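Local coordinates for Thiol:disulfide interchange protein (Klebsiella pneumoniae, PDB 6DXN), which probably acts as a periplasmic thiol:disulfide oxidoreductase of the DsbA subfamily, exchanging disulfide bonds with its partner proteins, at residues V26-F31 / E145-H150; K61-Q66 / P72-A77. All coordinates share one frame; numbering follows the deposited sequence.

Contact 1: V26-F31 / E145-H150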
ATOM      1  N   VAL A  26       0.993  -5.701  -5.071  1.00 16.14           N
ATOM      2  CA  VAL A  26       1.347  -5.009  -3.851  1.00 16.76           C
ATOM      3  C   VAL A  26       1.753  -3.570  -4.201  1.00 16.87           C
ATOM      4  O   VAL A  26       2.403  -3.318  -5.232  1.00 18.64           O
ATOM      5  CB  VAL A  26       2.442  -5.767  -3.066  1.00 16.25           C
ATOM      6  CG1 VAL A  26       3.744  -5.889  -3.843  1.00 15.63           C
ATOM      7  CG2 VAL A  26       2.706  -5.139  -1.701  1.00 17.11           C
ATOM      8  N   GLU A  27       1.297  -2.644  -3.351  1.00 14.60           N
ATOM      9  CA  GLU A  27       1.606  -1.223  -3.400  1.00 15.00           C
ATOM     10  C   GLU A  27       2.395  -0.898  -2.134  1.00 13.88           C
ATOM     11  O   GLU A  27       1.851  -0.990  -1.032  1.00 13.80           O
ATOM     12  CB  GLU A  27       0.325  -0.376  -3.482  1.00 14.64           C
ATOM     13  CG  GLU A  27       0.539   1.129  -3.298  1.00 15.30           C
ATOM     14  CD  GLU A  27      -0.745   1.949  -3.208  1.00 14.90           C
ATOM     15  OE1 GLU A  27      -1.831   1.336  -3.101  1.00 14.89           O
ATOM     16  OE2 GLU A  27      -0.668   3.192  -3.254  1.00 13.80           O
ATOM     17  N   PHE A  28       3.675  -0.562  -2.300  1.00 13.18           N
ATOM     18  CA  PHE A  28       4.470  -0.146  -1.158  1.00 14.17           C
ATOM     19  C   PHE A  28       4.136   1.329  -0.915  1.00 13.96           C
ATOM     20  O   PHE A  28       4.099   2.120  -1.847  1.00 12.79           O
ATOM     21  CB  PHE A  28       5.959  -0.431  -1.378  1.00 14.45           C
ATOM     22  CG  PHE A  28       6.325  -1.900  -1.404  1.00 14.65           C
ATOM     23  CD1 PHE A  28       6.513  -2.607  -0.225  1.00 16.23           C
ATOM     24  CD2 PHE A  28       6.530  -2.561  -2.604  1.00 16.44           C
ATOM     25  CE1 PHE A  28       6.865  -3.948  -0.247  1.00 16.70           C
ATOM     26  CE2 PHE A  28       6.886  -3.903  -2.625  1.00 17.25           C
ATOM     27  CZ  PHE A  28       7.048  -4.592  -1.448  1.00 16.45           C
ATOM     28  N   PHE A  29       3.862   1.678   0.342  1.00 14.46           N
ATOM     29  CA  PHE A  29       3.479   3.033   0.624  1.00 15.18           C
ATOM     30  C   PHE A  29       3.978   3.455   2.010  1.00 14.42           C
ATOM     31  O   PHE A  29       4.466   2.644   2.795  1.00 14.46           O
ATOM     32  CB  PHE A  29       1.952   3.152   0.554  1.00 15.62           C
ATOM     33  CG  PHE A  29       1.233   2.656   1.781  1.00 15.61           C
ATOM     34  CD1 PHE A  29       1.032   1.300   1.998  1.00 15.61           C
ATOM     35  CD2 PHE A  29       0.770   3.553   2.732  1.00 15.66           C
ATOM     36  CE1 PHE A  29       0.383   0.856   3.139  1.00 14.79           C
ATOM     37  CE2 PHE A  29       0.115   3.109   3.868  1.00 15.15           C
ATOM     38  CZ  PHE A  29      -0.080   1.760   4.067  1.00 14.98           C
ATOM     39  N   SER A  30       3.836   4.753   2.278  1.00 13.83           N
ATOM     40  CA  SER A  30       4.184   5.332   3.545  1.00 14.95           C
ATOM     41  C   SER A  30       3.100   6.347   3.901  1.00 15.51           C
ATOM     42  O   SER A  30       2.679   7.140   3.049  1.00 13.79           O
ATOM     43  CB  SER A  30       5.550   5.969   3.510  1.00 14.90           C
ATOM     44  OG  SER A  30       5.809   6.640   4.723  1.00 16.06           O
ATOM     45  N   PHE A  31       2.645   6.305   5.154  1.00 14.78           N
ATOM     46  CA  PHE A  31       1.640   7.247   5.569  1.00 15.55           C
ATOM     47  C   PHE A  31       2.205   8.678   5.568  1.00 14.96           C
ATOM     48  O   PHE A  31       1.443   9.604   5.696  1.00 16.73           O
ATOM     49  CB  PHE A  31       1.061   6.879   6.934  1.00 14.83           C
ATOM     50  CG  PHE A  31       0.072   5.746   6.927  1.00 14.08           C
ATOM     51  CD1 PHE A  31      -1.220   5.951   6.472  1.00 14.47           C
ATOM     52  CD2 PHE A  31       0.411   4.491   7.413  1.00 13.30           C
ATOM     53  CE1 PHE A  31      -2.146   4.923   6.486  1.00 14.44           C
ATOM     54  CE2 PHE A  31      -0.516   3.465   7.424  1.00 12.98           C
ATOM     55  CZ  PHE A  31      -1.787   3.674   6.948  1.00 13.16           C
ATOM     56  N   GLU A 145      12.825  -5.068   1.463  1.00 18.66           N
ATOM     57  CA  GLU A 145      14.226  -5.409   1.217  1.00 20.39           C
ATOM     58  C   GLU A 145      14.336  -6.288  -0.044  1.00 20.83           C
ATOM     59  O   GLU A 145      14.971  -5.894  -1.024  1.00 21.03           O
ATOM     60  CB  GLU A 145      14.827  -6.048   2.475  1.00 23.25           C
ATOM     61  CG  GLU A 145      16.267  -6.506   2.326  1.00 25.39           C
ATOM     62  CD  GLU A 145      16.459  -7.922   1.808  1.00 28.64           C
ATOM     63  OE1 GLU A 145      15.809  -8.847   2.350  1.00 31.46           O
ATOM     64  OE2 GLU A 145      17.250  -8.101   0.866  1.00 33.44           O
ATOM     65  N   LYS A 146      13.681  -7.453  -0.038  1.00 22.16           N
ATOM     66  CA  LYS A 146      13.793  -8.408  -1.171  1.00 24.26           C
ATOM     67  C   LYS A 146      13.412  -7.752  -2.508  1.00 24.26           C
ATOM     68  O   LYS A 146      14.143  -7.894  -3.492  1.00 23.04           O
ATOM     69  CB  LYS A 146      12.957  -9.663  -0.900  1.00 26.66           C
ATOM     70  CG  LYS A 146      13.440 -10.528   0.259  1.00 28.21           C
ATOM     71  CD  LYS A 146      14.865 -11.026   0.102  1.00 29.09           C
ATOM     72  CE  LYS A 146      15.273 -12.015   1.175  1.00 30.97           C
ATOM     73  NZ  LYS A 146      15.153 -11.433   2.534  1.00 31.02           N
HETATM   74  N   MSE A 147      12.288  -7.023  -2.540  1.00 25.37           N
HETATM   75  CA  MSE A 147      11.831  -6.372  -3.780  1.00 25.18           C
HETATM   76  C   MSE A 147      12.641  -5.137  -4.162  1.00 26.21           C
HETATM   77  O   MSE A 147      12.487  -4.619  -5.269  1.00 23.87           O
HETATM   78  CB  MSE A 147      10.340  -6.079  -3.678  1.00 28.44           C
HETATM   79  CG  MSE A 147       9.583  -7.379  -3.407  1.00 32.24           C
HETATM   80 SE   MSE A 147       7.849  -7.404  -4.336  1.00 40.20          SE
HETATM   81  CE  MSE A 147       6.794  -8.175  -2.881  1.00 36.41           C
ATOM     82  N   LYS A 148      13.496  -4.671  -3.238  1.00 23.86           N
ATOM     83  CA  LYS A 148      14.411  -3.540  -3.463  1.00 26.79           C
ATOM     84  C   LYS A 148      13.614  -2.252  -3.722  1.00 26.41           C
ATOM     85  O   LYS A 148      13.893  -1.520  -4.668  1.00 27.37           O
ATOM     86  CB  LYS A 148      15.362  -3.875  -4.621  1.00 27.72           C
ATOM     87  CG  LYS A 148      16.123  -5.186  -4.460  1.00 28.71           C
ATOM     88  CD  LYS A 148      16.902  -5.635  -5.689  1.00 29.21           C
ATOM     89  CE  LYS A 148      18.048  -4.714  -6.056  1.00 29.72           C
ATOM     90  NZ  LYS A 148      18.833  -5.246  -7.199  1.00 29.50           N
ATOM     91  N   VAL A 149      12.632  -1.982  -2.858  1.00 25.27           N
ATOM     92  CA  VAL A 149      11.785  -0.796  -2.984  1.00 26.59           C
ATOM     93  C   VAL A 149      12.644   0.451  -2.725  1.00 27.66           C
ATOM     94  O   VAL A 149      13.468   0.457  -1.822  1.00 29.06           O
ATOM     95  CB  VAL A 149      10.584  -0.885  -2.024  1.00 24.77           C
ATOM     96  CG1 VAL A 149       9.644   0.299  -2.174  1.00 25.33           C
ATOM     97  CG2 VAL A 149       9.826  -2.192  -2.213  1.00 23.20           C
ATOM     98  N   HIS A 150      12.424   1.510  -3.516  1.00 30.16           N
ATOM     99  CA  HIS A 150      13.222   2.744  -3.411  1.00 32.56           C
ATOM    100  C   HIS A 150      12.342   3.999  -3.477  1.00 31.07           C
ATOM    101  O   HIS A 150      12.868   5.119  -3.508  1.00 32.93           O
ATOM    102  CB  HIS A 150      14.286   2.762  -4.520  1.00 36.55           C
ATOM    103  CG  HIS A 150      13.719   2.631  -5.895  1.00 38.19           C
ATOM    104  ND1 HIS A 150      13.536   1.405  -6.501  1.00 40.27           N
ATOM    105  CD2 HIS A 150      13.288   3.558  -6.780  1.00 42.43           C
ATOM    106  CE1 HIS A 150      13.021   1.580  -7.702  1.00 42.18           C
ATOM    107  NE2 HIS A 150      12.858   2.893  -7.898  1.00 41.98           N
TER

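Contact 2: K61-Q66 / P72-A77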
ATOM      1  N   LYS A  61      -1.470  -3.772   0.465  1.00 17.34           N
ATOM      2  CA  LYS A  61      -0.744  -2.562   0.762  1.00 16.34           C
ATOM      3  C   LYS A  61       0.248  -2.874   1.878  1.00 15.15           C
ATOM      4  O   LYS A  61      -0.136  -3.298   2.965  1.00 16.68           O
ATOM      5  CB  LYS A  61      -1.707  -1.414   1.079  1.00 15.76           C
ATOM      6  CG  LYS A  61      -2.566  -0.988  -0.099  1.00 15.82           C
ATOM      7  CD  LYS A  61      -3.225   0.354   0.044  1.00 15.18           C
ATOM      8  CE  LYS A  61      -2.227   1.495   0.050  1.00 14.97           C
ATOM      9  NZ  LYS A  61      -2.914   2.805   0.050  1.00 15.39           N
ATOM     10  N   TYR A  62       1.528  -2.690   1.560  1.00 15.20           N
ATOM     11  CA  TYR A  62       2.627  -2.936   2.477  1.00 15.80           C
ATOM     12  C   TYR A  62       3.241  -1.592   2.883  1.00 15.32           C
ATOM     13  O   TYR A  62       3.704  -0.831   2.041  1.00 15.60           O
ATOM     14  CB  TYR A  62       3.607  -3.900   1.812  1.00 15.77           C
ATOM     15  CG  TYR A  62       3.192  -5.351   1.822  1.00 16.43           C
ATOM     16  CD1 TYR A  62       1.875  -5.746   2.018  1.00 16.93           C
ATOM     17  CD2 TYR A  62       4.106  -6.335   1.489  1.00 16.04           C
ATOM     18  CE1 TYR A  62       1.509  -7.086   2.004  1.00 17.27           C
ATOM     19  CE2 TYR A  62       3.752  -7.670   1.464  1.00 17.13           C
ATOM     20  CZ  TYR A  62       2.450  -8.051   1.713  1.00 17.73           C
ATOM     21  OH  TYR A  62       2.126  -9.382   1.674  1.00 19.59           O
ATOM     22  N   HIS A  63       3.229  -1.320   4.192  1.00 14.51           N
ATOM     23  CA  HIS A  63       3.771  -0.081   4.722  1.00 14.70           C
ATOM     24  C   HIS A  63       5.302  -0.182   4.838  1.00 14.39           C
ATOM     25  O   HIS A  63       5.819  -1.213   5.202  1.00 14.83           O
ATOM     26  CB  HIS A  63       3.072   0.280   6.039  1.00 14.07           C
ATOM     27  CG  HIS A  63       3.374   1.676   6.442  1.00 14.75           C
ATOM     28  ND1 HIS A  63       4.267   1.979   7.437  1.00 14.61           N
ATOM     29  CD2 HIS A  63       2.983   2.856   5.907  1.00 15.59           C
ATOM     30  CE1 HIS A  63       4.377   3.285   7.536  1.00 15.35           C
ATOM     31  NE2 HIS A  63       3.618   3.844   6.603  1.00 14.58           N
ATOM     32  N   VAL A  64       6.002   0.920   4.524  1.00 16.00           N
ATOM     33  CA  VAL A  64       7.486   1.014   4.552  1.00 16.85           C
ATOM     34  C   VAL A  64       7.947   1.512   5.934  1.00 18.50           C
ATOM     35  O   VAL A  64       7.832   2.704   6.247  1.00 18.85           O
ATOM     36  CB  VAL A  64       7.992   1.931   3.421  1.00 17.11           C
ATOM     37  CG1 VAL A  64       9.495   2.178   3.497  1.00 17.21           C
ATOM     38  CG2 VAL A  64       7.611   1.397   2.046  1.00 16.53           C
ATOM     39  N   SER A  65       8.522   0.598   6.727  1.00 19.73           N
ATOM     40  CA  SER A  65       8.968   0.871   8.112  1.00 21.74           C
ATOM     41  C   SER A  65      10.197   1.790   8.176  1.00 22.29           C
ATOM     42  O   SER A  65      10.339   2.552   9.134  1.00 22.57           O
ATOM     43  CB  SER A  65       9.273  -0.414   8.848  1.00 22.73           C
ATOM     44  OG  SER A  65       8.099  -1.160   9.113  1.00 24.02           O
ATOM     45  N   GLN A  66      11.069   1.705   7.167  1.00 21.25           N
ATOM     46  CA  GLN A  66      12.330   2.454   7.163  1.00 24.28           C
ATOM     47  C   GLN A  66      12.124   3.938   6.809  1.00 24.35           C
ATOM     48  O   GLN A  66      13.102   4.668   6.664  1.00 26.45           O
ATOM     49  CB  GLN A  66      13.323   1.775   6.214  1.00 25.70           C
ATOM     50  CG  GLN A  66      12.941   1.863   4.744  1.00 26.61           C
ATOM     51  CD  GLN A  66      13.878   1.085   3.851  1.00 27.99           C
ATOM     52  OE1 GLN A  66      14.627   0.219   4.304  1.00 28.66           O
ATOM     53  NE2 GLN A  66      13.824   1.375   2.560  1.00 30.92           N
ATOM     54  N   PRO A  72       8.062   2.266  11.801  1.00 13.58           N
ATOM     55  CA  PRO A  72       7.764   0.985  12.448  1.00 13.36           C
ATOM     56  C   PRO A  72       6.398   0.946  13.158  1.00 13.57           C
ATOM     57  O   PRO A  72       5.621   0.034  12.914  1.00 12.63           O
ATOM     58  CB  PRO A  72       8.933   0.823  13.438  1.00 14.00           C
ATOM     59  CG  PRO A  72      10.051   1.613  12.795  1.00 13.89           C
ATOM     60  CD  PRO A  72       9.348   2.835  12.242  1.00 14.15           C
ATOM     61  N   ALA A  73       6.100   1.953  13.996  1.00 12.78           N
ATOM     62  CA  ALA A  73       4.819   1.976  14.731  1.00 11.96           C
ATOM     63  C   ALA A  73       3.640   1.880  13.753  1.00 11.32           C
ATOM     64  O   ALA A  73       2.651   1.236  14.057  1.00 11.08           O
ATOM     65  CB  ALA A  73       4.714   3.215  15.585  1.00 11.85           C
ATOM     66  N   LEU A  74       3.779   2.553  12.605  1.00 10.49           N
ATOM     67  CA  LEU A  74       2.796   2.605  11.530  1.00 11.06           C
ATOM     68  C   LEU A  74       2.669   1.247  10.814  1.00 11.33           C
ATOM     69  O   LEU A  74       1.569   0.860  10.479  1.00 11.31           O
ATOM     70  CB  LEU A  74       3.189   3.716  10.551  1.00 10.87           C
ATOM     71  CG  LEU A  74       3.023   5.142  11.074  1.00 10.13           C
ATOM     72  CD1 LEU A  74       3.758   6.137  10.194  1.00 10.40           C
ATOM     73  CD2 LEU A  74       1.551   5.513  11.219  1.00 10.12           C
ATOM     74  N   THR A  75       3.787   0.546  10.580  1.00 11.11           N
ATOM     75  CA  THR A  75       3.725  -0.780   9.929  1.00 12.75           C
ATOM     76  C   THR A  75       2.971  -1.734  10.860  1.00 12.51           C
ATOM     77  O   THR A  75       2.261  -2.613  10.413  1.00 13.61           O
ATOM     78  CB  THR A  75       5.120  -1.300   9.551  1.00 12.11           C
ATOM     79  OG1 THR A  75       5.728  -0.338   8.694  1.00 12.03           O
ATOM     80  CG2 THR A  75       5.096  -2.639   8.848  1.00 12.09           C
ATOM     81  N   GLU A  76       3.120  -1.502  12.171  1.00 13.82           N
ATOM     82  CA  GLU A  76       2.448  -2.285  13.163  1.00 13.57           C
ATOM     83  C   GLU A  76       0.964  -1.910  13.181  1.00 13.09           C
ATOM     84  O   GLU A  76       0.101  -2.785  13.237  1.00 12.02           O
ATOM     85  CB  GLU A  76       3.096  -2.059  14.529  1.00 14.74           C
ATOM     86  CG  GLU A  76       2.421  -2.809  15.656  1.00 15.67           C
ATOM     87  CD  GLU A  76       3.084  -2.577  17.000  1.00 16.92           C
ATOM     88  OE1 GLU A  76       3.187  -1.405  17.414  1.00 19.26           O
ATOM     89  OE2 GLU A  76       3.524  -3.561  17.608  1.00 20.47           O
ATOM     90  N   ALA A  77       0.681  -0.600  13.125  1.00 12.35           N
ATOM     91  CA  ALA A  77      -0.698  -0.129  13.157  1.00 11.69           C
ATOM     92  C   ALA A  77      -1.464  -0.646  11.930  1.00 11.74           C
ATOM     93  O   ALA A  77      -2.639  -1.021  12.035  1.00 10.75           O
ATOM     94  CB  ALA A  77      -0.726   1.374  13.237  1.00 11.87           C
TER

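Contact 1: V26-F31 / E145-H150
V149 sets one methyl squarely on the ring of F28, joining strand 25-29, an inner strand of the thioredoxin-fold sheet, to the turn that follows the long helix 131-146. This is a CH-pi contact over the ring face: V149 CG2 lies 3.4 Å from the centroid of the F28 ring, 15° off the normal. The packing is tight, with V149 CG2 only 3.3 Å from F28 CD2. The other branch lies on the same side but over the root of the side chain, V149 CG1 standing 3.8 Å from F28 CB. With CG1 anti to the backbone N (chi1 -177°), CG2 is left beside that N and meets the ring.

Selenomethionine M147 takes the edge instead. Its SE sits at the rim in a Met-aromatic contact, 4.0 Å from F28 CE2, and the two side chains cross at about a right angle. The M147 chain is bent at its second and third torsions, which carries the terminal methyl round to the far end of the ring, with CE 3.9 Å from F28 CZ. Y156, on the neighbouring strand 154-157, also meets the F28 ring, its plane nearly perpendicular.

The turn itself is a Schellman motif: K148 takes a positive phi of 63°, and K148 N bonds E145 O at 2.9 Å, which turns the chain out of the helix between M147 and V149, the two residues that touch the F28 ring. No hydrogen bond crosses between the segments. Two residues earlier on the strand, V26 and M147 meet tip to tip, V26 CG1 lying 3.9 Å from M147 CE.

Contact 2: K61-Q66 / P72-A77
Strand 60-63, the outermost strand on its side of the thioredoxin-fold sheet, here runs out against helix 71-83, the first helix of the helical insertion that characterises DsbA proteins. The meeting point is polar and largely buried, centred on the hydroxyl of T75. H63 ND1 and T75 OG1 share a nearly straight hydrogen bond of 3.0 Å (165°), with the hydroxyl at the edge of the imidazole, near its plane. H63 holds CG anti to its own amide nitrogen (chi1 -167°), which swings the ring across to the helix; at its other nitrogen, NE2 bonds the backbone N of F31, so the imidazole is gripped at both ring nitrogens, which fixes its rotation.

S65 approaches the same hydroxyl from farther along the chain, but S65 OG lies only 2.5 Å from T75 OG1, too close for an ordinary hydrogen bond, so this pairing is doubtful. G71 O also meets T75 OG1, and D141 OD1 of helix 131-146 bonds S65 OG. Beside the hydroxyl, L74 CB packs 3.3 Å from H63 CE1, its CD1 coming within 3.9 Å of the same carbon. On the more exposed side, P72 CD lies 3.3 Å from S65 O.

After the edge strand 12-14 the chain lays down strand 25-29, passes the CxxC at the start of helix 34-41 and helix 45-52, and returns as strand 60-63, parallel to 25-29 and next to it in the sheet. Contact 2 then closes a short loop, with only five residues between its segments, where the chain enters helix 71-83. A mostly helical excursion follows before helix 131-146 leads back to the sheet, where contact 1 closes the much longer loop. Contact 2 is therefore nested inside contact 1. The two touch directly: V64 N lies 2.9 Å from F29 O, probably a hydrogen bond, so sheet, helical insertion and returning helix meet around these neighbouring strands.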